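Local coordinates for putative cell adhesion protein (Bacteroides fragilis, PDB 4H40) that is a fimbrillin-like protein that is probably a pilus component and may take part in cell adhesion, at residues I209-D214 and Q234-R239. Numbering follows the deposited sequence.
Sequences IQQPLD and QSASVR
With chi1 at 39°, the CG1 branch of Ile209 sits between its own backbone N and carbonyl carbon, and the extended chi2 carries CD1 on toward the chain of 234-239. The methyl CD1 of Ile209 lies 3.8 Å from CG1 of Val238, the two side chains crossing at about a right angle, while CG1 of Ile209 passes beside the carbonyl oxygen of Ala236. That oxygen also takes the one backbone hydrogen bond between the segments: Ile209 N reaches Ala236 O over 3.3 Å, nearly straight at the hydrogen (169°), with the donor standing above the carbonyl plane.

The other half of the contact gathers round Ala236, whose CB points toward 209-214 and faces the carbonyl oxygens of Ile209 and Gln210; Gln210 O is 3.7 Å from CB of Ala236 and is hydrogen-bonded by Asn136 ND2. Gln211 sets out with CG opposite its backbone N (chi1 -166°) and then bends at chi2, bringing its amide back to Ala236. CD of Gln211 is 3.8 Å from CB of Ala236, and the amide nitrogen NE2 of Gln211 ends 3.4 Å from Ser235 OG, on the exposed side. Ala236 and Ile209 have by far the largest share of the contact surface.

Backbone hydrogen bonds of Ala236 with Gly208 and of Val238 with Ile206 join 234-239 to strand 197-207 and the loop after it. Ile209 and Val238 also touch Asn136 in another loop, and Arg239 forms a salt bridge with Glu205. The contact therefore ties the loop after 197-207 to strand 237-240, an outermost strand of the four-stranded antiparallel sheet completed by 266-275 and 278-287.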
# COMPACT_ATOMS: atom_id res chain seq x y z
N ILE B 209 6.60 -13.14 -10.12
CA ILE B 209 7.22 -13.72 -8.93
C ILE B 209 8.46 -14.56 -9.35
O ILE B 209 8.75 -14.66 -10.55
CB ILE B 209 6.17 -14.49 -8.08
CG1 ILE B 209 5.17 -15.27 -8.98
CG2 ILE B 209 5.46 -13.53 -7.18
CD1 ILE B 209 4.53 -16.48 -8.35
N GLN B 210 9.22 -15.08 -8.38
CA GLN B 210 10.43 -15.87 -8.61
C GLN B 210 10.15 -17.05 -9.50
O GLN B 210 9.17 -17.77 -9.28
CB GLN B 210 10.99 -16.38 -7.28
CG GLN B 210 12.30 -17.16 -7.38
CD GLN B 210 13.47 -16.23 -7.36
OE1 GLN B 210 13.80 -15.64 -6.32
NE2 GLN B 210 14.12 -16.07 -8.50
N GLN B 211 11.02 -17.26 -10.51
CA GLN B 211 10.96 -18.46 -11.34
C GLN B 211 11.71 -19.54 -10.53
O GLN B 211 12.81 -19.24 -10.05
CB GLN B 211 11.56 -18.23 -12.74
CG GLN B 211 11.22 -19.34 -13.74
CD GLN B 211 9.79 -19.29 -14.25
OE1 GLN B 211 8.91 -20.04 -13.80
NE2 GLN B 211 9.52 -18.39 -15.19
N PRO B 212 11.11 -20.72 -10.27
CA PRO B 212 11.79 -21.75 -9.43
C PRO B 212 13.23 -22.13 -9.86
O PRO B 212 13.52 -22.30 -11.06
CB PRO B 212 10.87 -22.96 -9.52
CG PRO B 212 9.52 -22.37 -9.85
CD PRO B 212 9.77 -21.18 -10.71
N LEU B 213 14.12 -22.24 -8.84
CA LEU B 213 15.57 -22.53 -8.98
C LEU B 213 15.85 -23.77 -9.84
O LEU B 213 15.17 -24.79 -9.71
CB LEU B 213 16.22 -22.71 -7.60
N ASP B 214 16.86 -23.67 -10.72
CA ASP B 214 17.30 -24.73 -11.65
C ASP B 214 17.95 -25.92 -10.90
O ASP B 214 18.53 -25.74 -9.83
CB ASP B 214 18.27 -24.13 -12.69
CG ASP B 214 18.74 -25.06 -13.81
OD1 ASP B 214 18.08 -26.10 -14.04
OD2 ASP B 214 19.74 -24.71 -14.48
N GLN B 234 8.42 -11.27 -14.95
CA GLN B 234 7.24 -11.05 -15.83
C GLN B 234 6.54 -12.35 -16.31
O GLN B 234 5.33 -12.34 -16.57
CB GLN B 234 7.63 -10.22 -17.09
CG GLN B 234 8.85 -10.74 -17.87
CD GLN B 234 9.19 -10.01 -19.18
OE1 GLN B 234 9.25 -8.78 -19.26
NE2 GLN B 234 9.51 -10.78 -20.21
N SER B 235 7.33 -13.45 -16.46
CA SER B 235 6.89 -14.76 -16.95
C SER B 235 6.48 -15.74 -15.82
O SER B 235 5.65 -16.61 -16.10
CB SER B 235 7.98 -15.38 -17.81
OG SER B 235 9.18 -15.57 -17.07
N ALA B 236 7.04 -15.63 -14.59
CA ALA B 236 6.66 -16.54 -13.50
C ALA B 236 5.37 -16.11 -12.85
O ALA B 236 5.20 -14.94 -12.49
CB ALA B 236 7.76 -16.65 -12.46
N SER B 237 4.45 -17.06 -12.72
CA SER B 237 3.12 -16.82 -12.15
C SER B 237 2.57 -18.04 -11.38
O SER B 237 3.09 -19.16 -11.49
CB SER B 237 2.15 -16.43 -13.27
OG SER B 237 1.54 -17.53 -13.91
N VAL B 238 1.50 -17.79 -10.62
CA VAL B 238 0.79 -18.82 -9.87
C VAL B 238 -0.74 -18.49 -9.88
O VAL B 238 -1.11 -17.31 -9.88
CB VAL B 238 1.37 -19.09 -8.45
CG1 VAL B 238 1.16 -17.91 -7.51
CG2 VAL B 238 0.79 -20.36 -7.87
N ARG B 239 -1.59 -19.52 -9.97
CA ARG B 239 -3.03 -19.34 -9.98
C ARG B 239 -3.69 -19.98 -8.74
O ARG B 239 -3.39 -21.13 -8.40
CB ARG B 239 -3.61 -19.93 -11.26
CG ARG B 239 -5.07 -19.60 -11.48
CD ARG B 239 -5.66 -20.19 -12.75
NE ARG B 239 -4.93 -19.85 -13.98
CZ ARG B 239 -5.03 -18.70 -14.64
NH1 ARG B 239 -5.79 -17.72 -14.18
NH2 ARG B 239 -4.34 -18.51 -15.76